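Local coordinates for protein SmhA (Serratia marcescens, PDB 7A27) that probably serves as the A component of a tripartite alpha-pore-forming toxin, Smh, here in its soluble form before any pore has assembled, at residues L36-L41 and Q281-L286; K55-Q60 and E141-N146; R62-V67 and Q134-M139. All blocks are in the same frame, centred on the assembly; numbering follows the deposited sequence.

Contact 1: residues L36-L41 and Q281-L286; sequences LSQQLL and QAQAQL
Gln38 and Gln283 meet amide to amide, and this single pair carries the whole contact between 36-41 and 281-286. Gln38 is where the chain leaves the helical conformation at the end of helix 14-37. Its CB points toward helix 272-299 and lies 3.9 Å from Gln283 OE1. With CG anti to the backbone N, the chain continues toward the other glutamine, and CG comes within 3.5 Å of Gln283 OE1. A bend at chi2 (55°) turns the terminal amide so that OE1 meets Gln283 and NE2 faces the following residue, Gln39. At the tip, OE1 of Gln38 accepts a hydrogen bond from NE2 of Gln283 at 2.9 Å, nearly straight at 162° about the hydrogen. The oxygen lies in the amide plane of Gln283, whereas the donor is tilted from the carbonyl plane of Gln38; the two amide planes are turned 47° against each other, and the chains cross at about a right angle. The same OE1 also accepts from Ser234 N. NE2 of Gln38 is used as well: it donates to Gln39 O, 3.0 Å away and on a lone pair, and to Met232 O. Gln283 reaches across with an extended chain, and its NE2 has a second acceptor in Ser234 O. Glutamine suits both places, since an amide carries donor and acceptor together and can satisfy buried polar groups without bringing in a charge. Side chains of a helix end and of a mid-helix position thus join in binding backbone N and O atoms of strand 230-237, a polar junction between the helical bundle and the two-stranded antiparallel sheet.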
loop_
_atom_site.group_PDB
_atom_site.type_symbol
_atom_site.label_atom_id
_atom_site.label_comp_id
_atom_site.label_asym_id
_atom_site.label_seq_id
_atom_site.Cartn_x
_atom_site.Cartn_y
_atom_site.Cartn_z
ATOM N N LEU A 36 14.629 2.607 -5.041
ATOM C CA LEU A 36 15.584 1.619 -5.617
ATOM C C LEU A 36 16.044 2.052 -7.008
ATOM O O LEU A 36 17.085 1.527 -7.436
ATOM C CB LEU A 36 14.912 0.242 -5.670
ATOM C CG LEU A 36 14.637 -0.391 -4.314
ATOM C CD1 LEU A 36 13.649 -1.538 -4.415
ATOM C CD2 LEU A 36 15.931 -0.850 -3.663
ATOM N N SER A 37 15.304 2.927 -7.694
ATOM C CA SER A 37 15.631 3.424 -9.059
ATOM C C SER A 37 16.515 4.661 -8.952
ATOM O O SER A 37 17.365 4.870 -9.825
ATOM C CB SER A 37 14.384 3.717 -9.863
ATOM O OG SER A 37 13.598 2.542 -9.998
ATOM N N GLN A 38 16.307 5.443 -7.908
ATOM C CA GLN A 38 17.045 6.696 -7.636
ATOM C C GLN A 38 18.544 6.413 -7.685
ATOM O O GLN A 38 18.991 5.482 -7.022
ATOM C CB GLN A 38 16.620 7.269 -6.274
ATOM C CG GLN A 38 17.399 8.504 -5.841
ATOM C CD GLN A 38 17.343 9.605 -6.867
ATOM O OE1 GLN A 38 16.276 10.001 -7.329
ATOM N NE2 GLN A 38 18.513 10.106 -7.233
ATOM N N GLN A 39 19.262 7.209 -8.476
ATOM C CA GLN A 39 20.733 7.244 -8.577
ATOM C C GLN A 39 21.282 7.452 -7.160
ATOM O O GLN A 39 20.749 8.293 -6.445
ATOM C CB GLN A 39 21.085 8.420 -9.500
ATOM C CG GLN A 39 22.465 8.389 -10.140
ATOM C CD GLN A 39 22.856 9.691 -10.815
ATOM O OE1 GLN A 39 22.415 10.776 -10.428
ATOM N NE2 GLN A 39 23.747 9.596 -11.798
ATOM N N LEU A 40 22.278 6.683 -6.747
ATOM C CA LEU A 40 22.997 6.829 -5.451
ATOM C C LEU A 40 23.894 8.069 -5.534
ATOM O O LEU A 40 24.150 8.569 -6.654
ATOM C CB LEU A 40 23.856 5.579 -5.199
ATOM C CG LEU A 40 23.094 4.299 -4.833
ATOM C CD1 LEU A 40 23.839 3.049 -5.261
ATOM C CD2 LEU A 40 22.813 4.269 -3.344
ATOM N N LEU A 41 24.343 8.561 -4.382
ATOM C CA LEU A 41 25.318 9.675 -4.306
ATOM C C LEU A 41 26.694 9.019 -4.360
ATOM O O LEU A 41 26.949 8.190 -3.477
ATOM C CB LEU A 41 25.110 10.462 -3.003
ATOM C CG LEU A 41 26.098 11.596 -2.748
ATOM C CD1 LEU A 41 25.993 12.648 -3.833
ATOM C CD2 LEU A 41 25.870 12.203 -1.379
ATOM N N GLN A 281 15.293 12.698 1.400
ATOM C CA GLN A 281 14.316 12.758 2.515
ATOM C C GLN A 281 12.891 12.855 1.956
ATOM O O GLN A 281 11.985 12.270 2.587
ATOM C CB GLN A 281 14.655 13.923 3.439
ATOM C CG GLN A 281 13.586 14.216 4.473
ATOM C CD GLN A 281 13.190 13.000 5.272
ATOM O OE1 GLN A 281 13.959 12.037 5.400
ATOM N NE2 GLN A 281 11.973 13.051 5.803
ATOM N N ALA A 282 12.691 13.555 0.833
ATOM C CA ALA A 282 11.363 13.704 0.197
ATOM C C ALA A 282 10.848 12.322 -0.231
ATOM O O ALA A 282 9.656 12.044 -0.051
ATOM C CB ALA A 282 11.459 14.660 -0.961
ATOM N N GLN A 283 11.739 11.497 -0.789
ATOM C CA GLN A 283 11.442 10.115 -1.263
ATOM C C GLN A 283 11.195 9.206 -0.051
ATOM O O GLN A 283 10.243 8.398 -0.096
ATOM C CB GLN A 283 12.581 9.609 -2.146
ATOM C CG GLN A 283 12.747 10.360 -3.466
ATOM C CD GLN A 283 14.029 10.005 -4.179
ATOM O OE1 GLN A 283 15.032 9.619 -3.558
ATOM N NE2 GLN A 283 13.990 10.121 -5.502
ATOM N N ALA A 284 11.992 9.347 1.013
ATOM C CA ALA A 284 11.852 8.570 2.267
ATOM C C ALA A 284 10.475 8.841 2.860
ATOM O O ALA A 284 9.790 7.869 3.206
ATOM C CB ALA A 284 12.942 8.945 3.236
ATOM N N GLN A 285 10.114 10.129 2.976
ATOM C CA GLN A 285 8.824 10.617 3.528
ATOM C C GLN A 285 7.693 9.846 2.847
ATOM O O GLN A 285 6.878 9.295 3.576
ATOM C CB GLN A 285 8.670 12.121 3.296
ATOM C CG GLN A 285 7.493 12.794 4.003
ATOM C CD GLN A 285 7.797 13.070 5.454
ATOM O OE1 GLN A 285 8.720 13.823 5.789
ATOM N NE2 GLN A 285 7.016 12.450 6.327
ATOM N N LEU A 286 7.646 9.793 1.513
ATOM C CA LEU A 286 6.534 9.124 0.786
ATOM C C LEU A 286 6.455 7.665 1.225
ATOM O O LEU A 286 5.342 7.207 1.534
ATOM C CB LEU A 286 6.737 9.212 -0.728
ATOM C CG LEU A 286 6.634 10.610 -1.323
ATOM C CD1 LEU A 286 6.958 10.585 -2.813
ATOM C CD2 LEU A 286 5.250 11.203 -1.065
#

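Contact 2: residues K55-Q60 and E141-N146; sequences KAYQNQ and EPLMGN
Tyr57 turns the edge of its ring to Leu143 and brings its hydroxyl beside Met144. Helices 55-60 and 141-146 run nearly antiparallel, 155° between their directions, with axes 11.3 Å apart, a spacing that large side chains must fill. Tyr57 and Leu143 share most of this. The CB of Tyr57 does not point at the partner helix, but with CG anti to the backbone N (chi1 -177°) the long ring is carried across. Leu143 CG sits at the ring's edge and in its plane, 4.0 Å from Tyr57 CE1, and the carbonyl oxygen of Leu143 lies obliquely to the same ring. Further out, the phenol oxygen passes alongside the start of the Met144 side chain, with Tyr57 OH 3.4 Å from Met144 CG, while the sulfur end of Met144 leads away toward helix 272-299, where it meets Gln281 and Gln285. Leu143 also meets Gln60, which offers the aliphatic part of its chain: Gln60 CG lies 3.6 Å from Leu143 CD1 and 3.8 Å from Leu143 CD2. CG and CD2 of Leu143 thus meet the tyrosine, and both methyls meet Gln60 CG, which suits a branched residue between two unlike neighbours. The bend of Gln60 at chi2 turns its amide off the leucine. Phe147, one turn beyond Leu143, stacks with the tyrosine ring. Between the two segments the contact is van der Waals packing without a hydrogen bond, though two oxygens lie against carbon, and the buried phenol oxygen finds its polar partner elsewhere, in Gln281 OE1; tyrosine thus serves as filler toward one helix and as a polar anchor toward another.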
loop_
_atom_site.group_PDB
_atom_site.type_symbol
_atom_site.label_atom_id
_atom_site.label_comp_id
_atom_site.label_asym_id
_atom_site.label_seq_id
_atom_site.Cartn_x
_atom_site.Cartn_y
_atom_site.Cartn_z
ATOM N N LYS A 55 24.763 8.886 2.255
ATOM C CA LYS A 55 25.056 7.539 1.687
ATOM C C LYS A 55 24.529 6.443 2.626
ATOM O O LYS A 55 23.975 5.465 2.108
ATOM C CB LYS A 55 26.557 7.342 1.456
ATOM C CG LYS A 55 27.134 8.060 0.242
ATOM C CD LYS A 55 28.637 7.877 0.083
ATOM C CE LYS A 55 29.220 8.610 -1.113
ATOM N NZ LYS A 55 30.701 8.601 -1.099
ATOM N N ALA A 56 24.701 6.593 3.946
ATOM C CA ALA A 56 24.261 5.623 4.983
ATOM C C ALA A 56 22.736 5.554 5.009
ATOM O O ALA A 56 22.211 4.437 5.089
ATOM C CB ALA A 56 24.788 6.000 6.345
ATOM N N TYR A 57 22.064 6.707 4.968
ATOM C CA TYR A 57 20.585 6.800 4.999
ATOM C C TYR A 57 20.019 6.240 3.695
ATOM O O TYR A 57 19.070 5.438 3.748
ATOM C CB TYR A 57 20.137 8.242 5.239
ATOM C CG TYR A 57 18.646 8.472 5.368
ATOM C CD1 TYR A 57 17.884 7.799 6.313
ATOM C CD2 TYR A 57 18.015 9.447 4.614
ATOM C CE1 TYR A 57 16.532 8.053 6.464
ATOM C CE2 TYR A 57 16.665 9.721 4.759
ATOM C CZ TYR A 57 15.920 9.025 5.687
ATOM O OH TYR A 57 14.595 9.313 5.821
ATOM N N GLN A 58 20.586 6.637 2.558
ATOM C CA GLN A 58 20.118 6.190 1.223
ATOM C C GLN A 58 20.238 4.663 1.155
ATOM O O GLN A 58 19.297 4.015 0.630
ATOM C CB GLN A 58 20.895 6.901 0.111
ATOM C CG GLN A 58 20.254 6.752 -1.258
ATOM C CD GLN A 58 20.830 7.705 -2.274
ATOM O OE1 GLN A 58 22.001 8.088 -2.221
ATOM N NE2 GLN A 58 20.001 8.062 -3.242
ATOM N N ASN A 59 21.322 4.108 1.705
ATOM C CA ASN A 59 21.582 2.644 1.728
ATOM C C ASN A 59 20.533 1.962 2.614
ATOM O O ASN A 59 19.914 0.998 2.160
ATOM C CB ASN A 59 22.981 2.288 2.230
ATOM C CG ASN A 59 23.255 0.813 2.031
ATOM O OD1 ASN A 59 23.276 0.061 3.001
ATOM N ND2 ASN A 59 23.370 0.387 0.777
ATOM N N GLN A 60 20.322 2.475 3.829
ATOM C CA GLN A 60 19.405 1.874 4.818
ATOM C C GLN A 60 17.972 1.892 4.263
ATOM O O GLN A 60 17.227 0.948 4.557
ATOM C CB GLN A 60 19.657 2.535 6.178
ATOM C CG GLN A 60 18.885 1.891 7.331
ATOM C CD GLN A 60 19.130 0.412 7.567
ATOM O OE1 GLN A 60 18.194 -0.405 7.542
ATOM N NE2 GLN A 60 20.391 0.065 7.818
ATOM N N GLU A 141 10.342 4.937 11.698
ATOM C CA GLU A 141 10.022 6.302 12.212
ATOM C C GLU A 141 11.295 6.940 12.764
ATOM O O GLU A 141 11.669 8.017 12.311
ATOM C CB GLU A 141 8.847 6.321 13.198
ATOM C CG GLU A 141 7.574 5.713 12.631
ATOM C CD GLU A 141 6.274 6.242 13.204
ATOM O OE1 GLU A 141 5.663 5.574 14.088
ATOM O OE2 GLU A 141 5.811 7.261 12.670
ATOM N N PRO A 142 12.008 6.310 13.728
ATOM C CA PRO A 142 13.253 6.863 14.259
ATOM C C PRO A 142 14.389 7.034 13.241
ATOM O O PRO A 142 15.208 7.890 13.451
ATOM C CB PRO A 142 13.690 5.827 15.303
ATOM C CG PRO A 142 12.405 5.160 15.708
ATOM C CD PRO A 142 11.644 5.065 14.409
ATOM N N LEU A 143 14.428 6.207 12.192
ATOM C CA LEU A 143 15.463 6.276 11.125
ATOM C C LEU A 143 15.285 7.593 10.372
ATOM O O LEU A 143 16.297 8.295 10.160
ATOM C CB LEU A 143 15.326 5.097 10.157
ATOM C CG LEU A 143 16.384 5.058 9.042
ATOM C CD1 LEU A 143 17.712 4.510 9.549
ATOM C CD2 LEU A 143 15.917 4.224 7.869
ATOM N N MET A 144 14.048 7.889 9.966
ATOM C CA MET A 144 13.689 9.135 9.242
ATOM C C MET A 144 13.790 10.318 10.218
ATOM O O MET A 144 14.346 11.378 9.830
ATOM C CB MET A 144 12.275 9.044 8.662
ATOM C CG MET A 144 11.942 10.193 7.737
ATOM S SD MET A 144 10.320 10.033 6.970
ATOM C CE MET A 144 9.256 10.155 8.408
ATOM N N GLY A 145 13.295 10.134 11.444
ATOM C CA GLY A 145 13.340 11.154 12.501
ATOM C C GLY A 145 14.754 11.661 12.726
ATOM O O GLY A 145 14.924 12.884 12.903
ATOM N N ASN A 146 15.738 10.760 12.732
ATOM C CA ASN A 146 17.164 11.084 12.993
ATOM C C ASN A 146 17.748 11.841 11.799
ATOM O O ASN A 146 18.581 12.737 12.012
ATOM C CB ASN A 146 17.999 9.838 13.288
ATOM C CG ASN A 146 17.734 9.257 14.658
ATOM O OD1 ASN A 146 17.288 9.951 15.570
ATOM N ND2 ASN A 146 18.031 7.981 14.813
#

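Contact 3: residues R62-V67 and Q134-M139; sequences RQQAQV and QAKREM
Gln64 faces Lys136 and Met139, which stand on successive turns of the partner helix and take up different parts of the glutamine. Its CG is anti to the carbonyl carbon (chi1 -64°), and a bend at chi2 (-50°) folds the amide into a compact shape between the two helices. OE1 thereby comes against the lysine's methylene groups, close to CE and 3.4 Å from Lys136 CD, with no hydrogen bond between the two residues. Lys136 is itself folded, bent at chi2 and again at chi4, and so presents carbon rather than only its amino group; its CE also lies 4.0 Å from Val67 CG1. Met139 arrives from the opposite direction to Gln64, its chain bent at chi2 and chi3, which brings both SD and the terminal methyl against the glutamine: Met139 CE is 3.9 Å from Gln64 CG, and Met139 SD is 4.0 Å from Gln64 NE2. A flexible, unbranched methionine suits such a place, as it can pack against a folded amide. NE2 of Gln64 has a weak hydrogen bond to Gln60 OE1 on its own helix. The axes lie 12.7 Å apart at 166°, so long side chains span a nearly antiparallel pair. Helix 14-37 packs on helix 48-96, through Leu36 and Ser32 on Ala65, and helix 272-299 packs on helix 104-155, through Tyr291 on Lys136 and a salt bridge from Arg137 to Glu295.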
loop_
_atom_site.group_PDB
_atom_site.type_symbol
_atom_site.label_atom_id
_atom_site.label_comp_id
_atom_site.label_asym_id
_atom_site.label_seq_id
_atom_site.Cartn_x
_atom_site.Cartn_y
_atom_site.Cartn_z
ATOM N N ARG A 62 17.097 1.779 0.838
ATOM C CA ARG A 62 17.039 0.785 -0.262
ATOM C C ARG A 62 16.875 -0.614 0.338
ATOM O O ARG A 62 16.106 -1.400 -0.244
ATOM C CB ARG A 62 18.263 0.914 -1.170
ATOM C CG ARG A 62 18.287 2.233 -1.923
ATOM C CD ARG A 62 19.653 2.573 -2.461
ATOM N NE ARG A 62 20.035 1.739 -3.587
ATOM C CZ ARG A 62 19.770 2.021 -4.848
ATOM N NH1 ARG A 62 19.096 3.112 -5.173
ATOM N NH2 ARG A 62 20.176 1.185 -5.784
ATOM N N GLN A 63 17.532 -0.908 1.471
ATOM C CA GLN A 63 17.395 -2.214 2.175
ATOM C C GLN A 63 15.921 -2.400 2.552
ATOM O O GLN A 63 15.372 -3.458 2.249
ATOM C CB GLN A 63 18.286 -2.340 3.418
ATOM C CG GLN A 63 19.775 -2.227 3.120
ATOM C CD GLN A 63 20.660 -2.507 4.312
ATOM O OE1 GLN A 63 20.355 -3.322 5.163
ATOM N NE2 GLN A 63 21.804 -1.853 4.374
ATOM N N GLN A 64 15.272 -1.384 3.125
ATOM C CA GLN A 64 13.866 -1.499 3.597
ATOM C C GLN A 64 12.894 -1.534 2.419
ATOM O O GLN A 64 11.836 -2.179 2.569
ATOM C CB GLN A 64 13.549 -0.377 4.579
ATOM C CG GLN A 64 14.401 -0.478 5.832
ATOM C CD GLN A 64 14.338 -1.878 6.396
ATOM O OE1 GLN A 64 13.281 -2.514 6.438
ATOM N NE2 GLN A 64 15.489 -2.387 6.796
ATOM N N ALA A 65 13.242 -0.865 1.315
ATOM C CA ALA A 65 12.446 -0.840 0.067
ATOM C C ALA A 65 12.477 -2.239 -0.546
ATOM O O ALA A 65 11.400 -2.731 -0.905
ATOM C CB ALA A 65 12.981 0.193 -0.890
ATOM N N GLN A 66 13.660 -2.844 -0.661
ATOM C CA GLN A 66 13.828 -4.237 -1.161
ATOM C C GLN A 66 13.016 -5.190 -0.272
ATOM O O GLN A 66 12.282 -6.009 -0.834
ATOM C CB GLN A 66 15.305 -4.623 -1.206
ATOM C CG GLN A 66 15.586 -6.099 -1.482
ATOM C CD GLN A 66 17.069 -6.389 -1.445
ATOM O OE1 GLN A 66 17.891 -5.629 -1.963
ATOM N NE2 GLN A 66 17.434 -7.508 -0.840
ATOM N N VAL A 67 13.113 -5.074 1.053
ATOM C CA VAL A 67 12.380 -5.977 1.985
ATOM C C VAL A 67 10.871 -5.862 1.719
ATOM O O VAL A 67 10.209 -6.907 1.532
ATOM C CB VAL A 67 12.730 -5.722 3.457
ATOM C CG1 VAL A 67 11.790 -6.470 4.382
ATOM C CG2 VAL A 67 14.156 -6.131 3.768
ATOM N N GLN A 134 4.153 -3.626 12.104
ATOM C CA GLN A 134 4.245 -2.791 13.329
ATOM C C GLN A 134 5.719 -2.671 13.746
ATOM O O GLN A 134 6.145 -1.557 14.092
ATOM C CB GLN A 134 3.376 -3.422 14.417
ATOM C CG GLN A 134 3.031 -2.486 15.561
ATOM C CD GLN A 134 2.153 -3.187 16.566
ATOM O OE1 GLN A 134 0.931 -3.058 16.537
ATOM N NE2 GLN A 134 2.767 -4.008 17.407
ATOM N N ALA A 135 6.468 -3.777 13.683
ATOM C CA ALA A 135 7.907 -3.850 14.022
ATOM C C ALA A 135 8.711 -2.940 13.083
ATOM O O ALA A 135 9.543 -2.161 13.572
ATOM C CB ALA A 135 8.384 -5.273 13.938
ATOM N N LYS A 136 8.485 -3.044 11.777
ATOM C CA LYS A 136 9.173 -2.202 10.780
ATOM C C LYS A 136 8.829 -0.741 11.057
ATOM O O LYS A 136 9.753 0.084 11.093
ATOM C CB LYS A 136 8.788 -2.589 9.348
ATOM C CG LYS A 136 9.487 -3.814 8.780
ATOM C CD LYS A 136 11.007 -3.598 8.721
ATOM C CE LYS A 136 11.784 -4.579 7.863
ATOM N NZ LYS A 136 11.721 -5.984 8.335
ATOM N N ARG A 137 7.554 -0.416 11.245
ATOM C CA ARG A 137 7.146 0.984 11.504
ATOM C C ARG A 137 8.009 1.553 12.640
ATOM O O ARG A 137 8.587 2.640 12.462
ATOM C CB ARG A 137 5.660 1.058 11.855
ATOM C CG ARG A 137 5.205 2.443 12.272
ATOM C CD ARG A 137 3.770 2.460 12.745
ATOM N NE ARG A 137 3.465 3.759 13.336
ATOM C CZ ARG A 137 2.268 4.137 13.749
ATOM N NH1 ARG A 137 1.231 3.325 13.608
ATOM N NH2 ARG A 137 2.108 5.335 14.282
ATOM N N GLU A 138 8.137 0.810 13.743
ATOM C CA GLU A 138 8.850 1.243 14.972
ATOM C C GLU A 138 10.346 1.434 14.694
ATOM O O GLU A 138 10.983 2.124 15.511
ATOM C CB GLU A 138 8.555 0.277 16.123
ATOM C CG GLU A 138 7.126 0.430 16.647
ATOM C CD GLU A 138 6.583 -0.707 17.502
ATOM O OE1 GLU A 138 7.408 -1.491 18.010
ATOM O OE2 GLU A 138 5.325 -0.812 17.652
ATOM N N MET A 139 10.889 0.885 13.599
ATOM C CA MET A 139 12.323 1.048 13.230
ATOM C C MET A 139 12.458 2.146 12.165
ATOM O O MET A 139 13.459 2.885 12.199
ATOM C CB MET A 139 12.960 -0.250 12.725
ATOM C CG MET A 139 12.859 -0.444 11.218
ATOM S SD MET A 139 14.368 -1.005 10.348
ATOM C CE MET A 139 15.001 0.500 9.596
#

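Overall arrangement
Contacts 2 and 3 join the same two helices, 48-96 and 104-155, at neighbouring levels about 11 Å apart between centres, whereas contact 1 ties the end of helix 14-37 to helix 272-299. Contact 1 is buried and chiefly polar, a matter of glutamine amides and peptide groups; the other two are partly buried and depend on packing, aromatic and aliphatic in contact 2, chiefly flexible long chains in contact 3. The three are continuous. A probable hydrogen bond between Leu41 N and Gln58 OE1 joins contacts 1 and 2, Arg62 of contact 3 makes a weak hydrogen bond to Gln38 O of contact 1, and Gln60 touches Met139 between contacts 2 and 3.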